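Local atomic coordinates of D-lactate dehydrogenase (Fermentative) (Pseudomonas aeruginosa, PDB entry 5Z20), a protein that probably catalyses the NADH-dependent interconversion of pyruvate and D-lactate. Residues C65-D70 against A89-G94; V111-Y116 against D325-N330. All coordinates share one frame; numbering follows the deposited sequence.

Contact 1: residues C65-D70 against A89-G94; sequences CAFVND and ALRSAG. With OXM (oxamic acid), chain M.
Strands 63-66 and 87-90, neighbours in the five-stranded parallel sheet, run out together here: C65 pairs with A89 and A66 with L90 before 67-70 folds into a turn and 91-94 runs on to the bound oxamate. A66 takes part in both backbone bonds, its N donating to A89 O (2.9 Å) and its O accepting from R91 N (3.0 Å, nearly straight at 161°). The same A66 O takes a further bond from a water, which also donates to S92 OG, so a single water links the two chains just past the last bridge, where they begin to separate. R91 lays its chain, extended from CG to NE, back across 65-67. Its CG meets C65 SG at 3.7 Å, and F67 CB lies over the centre of one guanidinium face, 3.6 Å from its plane; NH2 is hydrogen-bonded to F22 O, which fixes that end from the adjoining part of the sheet. This is the carboxy-terminal edge of a beta-alpha-beta unit, strand 63-66, helix 74-82 and strand 87-90, the edge at which Rossmann-like folds commonly place their ligands. Beyond it, the type I turn F67-D70 is closed by D70 N to F67 O, and D70 OD2 also accepts from F67 N almost linearly (176°). With CG anti to the backbone N (chi1 -168°), the F67 ring brings its edge to R91 O, while V68 CG2 sits over the centre of one ring face. V68 CG1 presses on S92 CB at 3.5 Å, a tight carbon pair. S92 OG donates to G94 O in the carbonyl plane, bracing the bend from which A93 N (2.8 Å to OXM O3) and G94 N (2.9 Å to OXM O2) each grip one carboxylate oxygen of oxamate.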
ATOM      1  N   CYS B  65      28.322  23.237  -5.277  1.00 26.57           N
ATOM      2  CA  CYS B  65      28.159  22.032  -4.437  1.00 24.82           C
ATOM      3  C   CYS B  65      27.224  21.047  -5.099  1.00 25.44           C
ATOM      4  O   CYS B  65      26.032  21.365  -5.379  1.00 24.22           O
ATOM      5  CB  CYS B  65      27.611  22.386  -3.097  1.00 25.53           C
ATOM      6  SG  CYS B  65      27.475  20.934  -2.000  1.00 23.92           S
ATOM      7  N   ALA B  66      27.772  19.881  -5.436  1.00 24.01           N
ATOM      8  CA  ALA B  66      27.072  18.873  -6.211  1.00 23.56           C
ATOM      9  C   ALA B  66      26.879  17.596  -5.416  1.00 22.60           C
ATOM     10  O   ALA B  66      27.685  17.271  -4.507  1.00 22.30           O
ATOM     11  CB  ALA B  66      27.861  18.545  -7.452  1.00 24.35           C
ATOM     12  N   PHE B  67      25.889  16.826  -5.872  1.00 22.29           N
ATOM     13  CA  PHE B  67      25.572  15.547  -5.286  1.00 23.26           C
ATOM     14  C   PHE B  67      25.784  14.459  -6.307  1.00 24.27           C
ATOM     15  O   PHE B  67      26.249  14.715  -7.421  1.00 23.66           O
ATOM     16  CB  PHE B  67      24.177  15.593  -4.644  1.00 22.46           C
ATOM     17  CG  PHE B  67      23.863  14.424  -3.757  1.00 24.37           C
ATOM     18  CD1 PHE B  67      24.743  13.988  -2.781  1.00 26.25           C
ATOM     19  CD2 PHE B  67      22.658  13.762  -3.892  1.00 26.41           C
ATOM     20  CE1 PHE B  67      24.435  12.910  -1.959  1.00 27.06           C
ATOM     21  CE2 PHE B  67      22.335  12.709  -3.083  1.00 26.87           C
ATOM     22  CZ  PHE B  67      23.212  12.270  -2.111  1.00 26.32           C
ATOM     23  N   VAL B  68      25.476  13.224  -5.931  1.00 24.37           N
ATOM     24  CA  VAL B  68      25.993  12.056  -6.634  1.00 25.56           C
ATOM     25  C   VAL B  68      25.336  11.836  -7.969  1.00 27.39           C
ATOM     26  O   VAL B  68      25.841  11.070  -8.791  1.00 26.32           O
ATOM     27  CB  VAL B  68      25.851  10.783  -5.783  1.00 27.49           C
ATOM     28  CG1 VAL B  68      26.623  10.953  -4.475  1.00 29.20           C
ATOM     29  CG2 VAL B  68      24.399  10.490  -5.438  1.00 27.72           C
ATOM     30  N   ASN B  69      24.217  12.488  -8.218  1.00 26.47           N
ATOM     31  CA  ASN B  69      23.646  12.298  -9.518  1.00 26.77           C
ATOM     32  C   ASN B  69      23.777  13.556 -10.395  1.00 28.35           C
ATOM     33  O   ASN B  69      23.107  13.696 -11.388  1.00 28.76           O
ATOM     34  CB  ASN B  69      22.201  11.765  -9.384  1.00 26.32           C
ATOM     35  CG  ASN B  69      22.145  10.290  -8.805  1.00 25.08           C
ATOM     36  OD1 ASN B  69      23.070   9.430  -8.996  1.00 23.63           O
ATOM     37  ND2 ASN B  69      20.991   9.982  -8.157  1.00 25.19           N
ATOM     38  N   ASP B  70      24.608  14.490 -10.001  1.00 27.24           N
ATOM     39  CA  ASP B  70      24.879  15.588 -10.833  1.00 26.93           C
ATOM     40  C   ASP B  70      25.953  15.143 -11.840  1.00 29.81           C
ATOM     41  O   ASP B  70      26.788  14.337 -11.527  1.00 29.79           O
ATOM     42  CB  ASP B  70      25.358  16.781  -9.982  1.00 25.30           C
ATOM     43  CG  ASP B  70      24.228  17.414  -9.206  1.00 25.85           C
ATOM     44  OD1 ASP B  70      23.132  17.605  -9.766  1.00 25.34           O
ATOM     45  OD2 ASP B  70      24.365  17.607  -7.994  1.00 26.85           O
ATOM     46  N   ALA B  89      32.630  21.276  -4.883  1.00 24.89           N
ATOM     47  CA  ALA B  89      32.525  20.664  -3.571  1.00 26.21           C
ATOM     48  C   ALA B  89      31.452  19.576  -3.642  1.00 24.46           C
ATOM     49  O   ALA B  89      30.258  19.861  -3.900  1.00 22.29           O
ATOM     50  CB  ALA B  89      32.118  21.696  -2.559  1.00 24.75           C
ATOM     51  N   LEU B  90      31.883  18.343  -3.446  1.00 23.32           N
ATOM     52  CA  LEU B  90      30.953  17.169  -3.481  1.00 23.02           C
ATOM     53  C   LEU B  90      30.460  16.981  -2.098  1.00 24.15           C
ATOM     54  O   LEU B  90      31.258  16.750  -1.165  1.00 24.47           O
ATOM     55  CB  LEU B  90      31.677  15.926  -3.914  1.00 22.72           C
ATOM     56  CG  LEU B  90      32.486  16.025  -5.222  1.00 24.41           C
ATOM     57  CD1 LEU B  90      33.092  14.664  -5.606  1.00 24.14           C
ATOM     58  CD2 LEU B  90      31.601  16.489  -6.394  1.00 25.80           C
ATOM     59  N   ARG B  91      29.144  17.026  -1.937  1.00 23.40           N
ATOM     60  CA  ARG B  91      28.539  16.705  -0.660  1.00 22.70           C
ATOM     61  C   ARG B  91      28.274  15.215  -0.565  1.00 22.47           C
ATOM     62  O   ARG B  91      27.150  14.784  -0.260  1.00 22.08           O
ATOM     63  CB  ARG B  91      27.312  17.594  -0.367  1.00 21.09           C
ATOM     64  CG  ARG B  91      26.155  17.519  -1.382  1.00 20.15           C
ATOM     65  CD  ARG B  91      25.002  18.350  -0.868  1.00 18.88           C
ATOM     66  NE  ARG B  91      23.740  18.094  -1.581  1.00 20.39           N
ATOM     67  CZ  ARG B  91      23.413  18.662  -2.745  1.00 21.78           C
ATOM     68  NH1 ARG B  91      24.262  19.533  -3.348  1.00 22.87           N
ATOM     69  NH2 ARG B  91      22.263  18.390  -3.311  1.00 19.89           N
ATOM     70  N   SER B  92      29.330  14.435  -0.765  1.00 20.54           N
ATOM     71  CA  SER B  92      29.232  12.998  -0.923  1.00 21.33           C
ATOM     72  C   SER B  92      30.579  12.356  -0.684  1.00 21.61           C
ATOM     73  O   SER B  92      31.614  13.072  -0.689  1.00 21.04           O
ATOM     74  CB  SER B  92      28.791  12.632  -2.323  1.00 20.71           C
ATOM     75  OG  SER B  92      29.749  12.950  -3.340  1.00 22.05           O
ATOM     76  N   ALA B  93      30.619  11.055  -0.483  1.00 18.70           N
ATOM     77  CA  ALA B  93      31.888  10.377  -0.438  1.00 21.43           C
ATOM     78  C   ALA B  93      32.318   9.973  -1.825  1.00 22.42           C
ATOM     79  O   ALA B  93      33.480  10.100  -2.197  1.00 22.54           O
ATOM     80  CB  ALA B  93      31.789   9.142   0.428  1.00 25.82           C
ATOM     81  N   GLY B  94      31.379   9.401  -2.557  1.00 21.71           N
ATOM     82  CA  GLY B  94      31.682   8.941  -3.896  1.00 23.39           C
ATOM     83  C   GLY B  94      31.883  10.025  -4.944  1.00 24.26           C
ATOM     84  O   GLY B  94      31.340  11.124  -4.808  1.00 23.76           O
TER
HETATM   85  C1  OXM M 402      26.377   8.763  -1.396  1.00 24.57           C
HETATM   86  N1  OXM M 402      25.438   9.352  -0.659  1.00 24.91           N
HETATM   87  O1  OXM M 402      26.109   7.876  -2.191  1.00 27.45           O
HETATM   88  C2  OXM M 402      27.764   9.193  -1.246  1.00 23.43           C
HETATM   89  O2  OXM M 402      28.575   8.954  -2.167  1.00 20.90           O
HETATM   90  O3  OXM M 402      28.105   9.788  -0.201  1.00 17.82           O
HETATM   91  O   HOH W   1      28.586  14.741  -5.087  1.00 19.97           O

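Contact 2: residues V111-Y116 against D325-N330; sequences VHVPAY and DTTLDN. With OXM (oxamic acid), chain M.
V113 and N330 carry the contact between the loop that follows strand 110-111 and helix 317-335. With CG1 anti to the backbone N (chi1 -171°) and CG2 beside it, the two methyls of V113 divide the helix surface: CG1 packs against T326 CB at 3.8 Å, whereas CG2 crosses to T327 OG1 at 3.3 Å. The hydroxyl itself is hydrogen-bonded to I323 O one turn earlier, and T326 OG1 likewise to A322 O, so both threonines offer V113 side chains tied to their own helix. One turn on, N330 ND2 donates to H112 O (3.0 Å), arriving from above the carbonyl plane with a bent N-H...O angle of 139°. The amide is steadied from its other end by N341, whose ND2 is bonded to N330 OD1, while V111 CG2 rests on N330 CB at 3.9 Å. The CB of H112 leads away from the helix, and ND1 is bonded to A93 O. Helix 317-335, near the C-terminus, thus packs on the loop after edge strand 110-111 of the five-stranded domain, a loop that goes on to present Y116, whose OH donates to OXM O3 (2.7 Å) in the ring plane, to the oxamate site of this D-2-hydroxyacid dehydrogenase.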
ATOM      1  N   VAL B 111      36.624  18.655  -4.020  1.00 26.19           N
ATOM      2  CA  VAL B 111      36.713  18.222  -2.651  1.00 26.79           C
ATOM      3  C   VAL B 111      35.495  17.369  -2.296  1.00 26.68           C
ATOM      4  O   VAL B 111      34.440  17.485  -2.940  1.00 25.96           O
ATOM      5  CB  VAL B 111      36.898  19.375  -1.673  1.00 26.77           C
ATOM      6  CG1 VAL B 111      38.219  20.058  -1.945  1.00 26.71           C
ATOM      7  CG2 VAL B 111      35.747  20.353  -1.767  1.00 28.14           C
ATOM      8  N   HIS B 112      35.626  16.488  -1.326  1.00 24.42           N
ATOM      9  CA  HIS B 112      34.562  15.577  -0.921  1.00 25.10           C
ATOM     10  C   HIS B 112      34.486  15.279   0.558  1.00 24.09           C
ATOM     11  O   HIS B 112      35.217  15.854   1.347  1.00 21.67           O
ATOM     12  CB  HIS B 112      34.595  14.308  -1.759  1.00 24.51           C
ATOM     13  CG  HIS B 112      35.637  13.318  -1.349  1.00 27.00           C
ATOM     14  ND1 HIS B 112      35.486  12.028  -1.519  1.00 25.83           N
ATOM     15  CD2 HIS B 112      36.868  13.480  -0.786  1.00 27.92           C
ATOM     16  CE1 HIS B 112      36.543  11.397  -1.086  1.00 26.03           C
ATOM     17  NE2 HIS B 112      37.385  12.280  -0.632  1.00 26.81           N
ATOM     18  N   VAL B 113      33.579  14.400   0.959  1.00 24.36           N
ATOM     19  CA  VAL B 113      33.405  14.042   2.378  1.00 22.39           C
ATOM     20  C   VAL B 113      33.534  12.555   2.507  1.00 22.85           C
ATOM     21  O   VAL B 113      32.561  11.830   2.396  1.00 21.42           O
ATOM     22  CB  VAL B 113      32.079  14.487   2.921  1.00 22.08           C
ATOM     23  CG1 VAL B 113      32.038  14.302   4.468  1.00 23.15           C
ATOM     24  CG2 VAL B 113      31.774  15.922   2.523  1.00 22.40           C
ATOM     25  N   PRO B 114      34.758  12.078   2.717  1.00 27.91           N
ATOM     26  CA  PRO B 114      35.029  10.640   2.599  1.00 28.60           C
ATOM     27  C   PRO B 114      34.460   9.769   3.698  1.00 26.72           C
ATOM     28  O   PRO B 114      34.285   8.570   3.471  1.00 26.66           O
ATOM     29  CB  PRO B 114      36.556  10.554   2.582  1.00 27.33           C
ATOM     30  CG  PRO B 114      37.018  11.757   3.339  1.00 27.04           C
ATOM     31  CD  PRO B 114      36.012  12.829   2.922  1.00 29.24           C
ATOM     32  N   ALA B 115      34.183  10.338   4.852  1.00 23.89           N
ATOM     33  CA  ALA B 115      33.742   9.506   5.974  1.00 25.86           C
ATOM     34  C   ALA B 115      32.768  10.153   6.897  1.00 25.04           C
ATOM     35  O   ALA B 115      32.940  10.153   8.106  1.00 27.94           O
ATOM     36  CB  ALA B 115      34.974   9.038   6.771  1.00 27.50           C
ATOM     37  N   TYR B 116      31.773  10.820   6.358  1.00 24.06           N
ATOM     38  CA  TYR B 116      30.773  11.384   7.200  1.00 22.61           C
ATOM     39  C   TYR B 116      30.109  10.406   8.185  1.00 26.11           C
ATOM     40  O   TYR B 116      29.877  10.788   9.306  1.00 27.25           O
ATOM     41  CB  TYR B 116      29.735  12.052   6.365  1.00 22.89           C
ATOM     42  CG  TYR B 116      29.129  11.226   5.292  1.00 23.21           C
ATOM     43  CD1 TYR B 116      28.012  10.431   5.540  1.00 23.43           C
ATOM     44  CD2 TYR B 116      29.569  11.327   3.987  1.00 21.87           C
ATOM     45  CE1 TYR B 116      27.419   9.703   4.525  1.00 23.32           C
ATOM     46  CE2 TYR B 116      28.973  10.575   2.972  1.00 21.96           C
ATOM     47  CZ  TYR B 116      27.891   9.817   3.242  1.00 22.36           C
ATOM     48  OH  TYR B 116      27.323   9.107   2.240  1.00 20.79           O
ATOM     49  N   ASP B 325      28.845  20.040   7.824  1.00 24.53           N
ATOM     50  CA  ASP B 325      29.977  20.632   8.504  1.00 25.07           C
ATOM     51  C   ASP B 325      31.292  20.451   7.700  1.00 26.06           C
ATOM     52  O   ASP B 325      32.065  21.414   7.560  1.00 27.38           O
ATOM     53  CB  ASP B 325      30.229  20.016   9.887  1.00 25.57           C
ATOM     54  CG  ASP B 325      29.140  20.332  10.876  1.00 29.81           C
ATOM     55  OD1 ASP B 325      28.327  21.265  10.663  1.00 30.08           O
ATOM     56  OD2 ASP B 325      29.033  19.593  11.844  1.00 33.56           O
ATOM     57  N   THR B 326      31.556  19.231   7.217  1.00 23.66           N
ATOM     58  CA  THR B 326      32.812  18.983   6.515  1.00 24.00           C
ATOM     59  C   THR B 326      32.836  19.700   5.177  1.00 24.29           C
ATOM     60  O   THR B 326      33.883  20.205   4.763  1.00 26.61           O
ATOM     61  CB  THR B 326      33.004  17.498   6.249  1.00 25.80           C
ATOM     62  OG1 THR B 326      32.976  16.848   7.488  1.00 25.03           O
ATOM     63  CG2 THR B 326      34.296  17.212   5.613  1.00 25.41           C
ATOM     64  N   THR B 327      31.701  19.746   4.479  1.00 22.47           N
ATOM     65  CA  THR B 327      31.677  20.426   3.211  1.00 24.03           C
ATOM     66  C   THR B 327      31.966  21.974   3.400  1.00 27.18           C
ATOM     67  O   THR B 327      32.769  22.546   2.685  1.00 25.47           O
ATOM     68  CB  THR B 327      30.341  20.205   2.473  1.00 25.21           C
ATOM     69  OG1 THR B 327      30.270  18.870   2.032  1.00 23.45           O
ATOM     70  CG2 THR B 327      30.257  21.092   1.222  1.00 24.78           C
ATOM     71  N   LEU B 328      31.285  22.628   4.346  1.00 26.21           N
ATOM     72  CA  LEU B 328      31.551  24.036   4.601  1.00 28.48           C
ATOM     73  C   LEU B 328      32.983  24.299   5.043  1.00 30.27           C
ATOM     74  O   LEU B 328      33.633  25.219   4.530  1.00 31.05           O
ATOM     75  CB  LEU B 328      30.521  24.643   5.570  1.00 27.83           C
ATOM     76  CG  LEU B 328      29.082  24.615   5.014  1.00 28.10           C
ATOM     77  CD1 LEU B 328      28.163  25.415   5.945  1.00 30.67           C
ATOM     78  CD2 LEU B 328      28.975  25.223   3.618  1.00 25.85           C
ATOM     79  N   ASP B 329      33.507  23.460   5.916  1.00 31.10           N
ATOM     80  CA  ASP B 329      34.910  23.438   6.254  1.00 29.00           C
ATOM     81  C   ASP B 329      35.834  23.231   5.055  1.00 29.13           C
ATOM     82  O   ASP B 329      36.803  23.896   4.930  1.00 28.02           O
ATOM     83  CB  ASP B 329      35.204  22.413   7.334  1.00 28.14           C
ATOM     84  CG  ASP B 329      34.663  22.812   8.677  1.00 30.58           C
ATOM     85  OD1 ASP B 329      34.307  23.953   8.865  1.00 34.90           O
ATOM     86  OD2 ASP B 329      34.570  21.982   9.546  1.00 34.55           O
ATOM     87  N   ASN B 330      35.513  22.320   4.174  1.00 28.37           N
ATOM     88  CA  ASN B 330      36.368  22.128   2.990  1.00 29.73           C
ATOM     89  C   ASN B 330      36.428  23.420   2.167  1.00 29.72           C
ATOM     90  O   ASN B 330      37.470  23.802   1.628  1.00 29.12           O
ATOM     91  CB  ASN B 330      35.802  21.066   2.051  1.00 30.76           C
ATOM     92  CG  ASN B 330      35.910  19.646   2.605  1.00 30.43           C
ATOM     93  OD1 ASN B 330      36.699  19.364   3.463  1.00 27.78           O
ATOM     94  ND2 ASN B 330      35.164  18.741   2.007  1.00 28.36           N
TER
HETATM   95  C1  OXM M 402      26.377   8.763  -1.396  1.00 24.57           C
HETATM   96  N1  OXM M 402      25.438   9.352  -0.659  1.00 24.91           N
HETATM   97  O1  OXM M 402      26.109   7.876  -2.191  1.00 27.45           O
HETATM   98  C2  OXM M 402      27.764   9.193  -1.246  1.00 23.43           C
HETATM   99  O2  OXM M 402      28.575   8.954  -2.167  1.00 20.90           O
HETATM  100  O3  OXM M 402      28.105   9.788  -0.201  1.00 17.82           O

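In the fold
Both contacts belong to the smaller, five-stranded part of the chain and converge on one oxamate, their centres about 10 Å apart. Contact 1 is wholly buried and joins two inner strands of the sheet; contact 2 lies farther from the chain's centre, at an outermost strand, where H112 and T326 remain partly exposed. Contact 1 is tied by backbone-to-backbone bonds with R91 laid across them; contact 2 by apolar side chains and one side-chain-to-backbone bond. Segment 89-94 connects them: L90 N meets V111 O at 2.7 Å, and T327 touches R91. Toward the ligand their chemistry also differs, two main-chain amides coming from 89-94 and one phenol from 111-116, with R250 and H311 completing its hydrogen bonds.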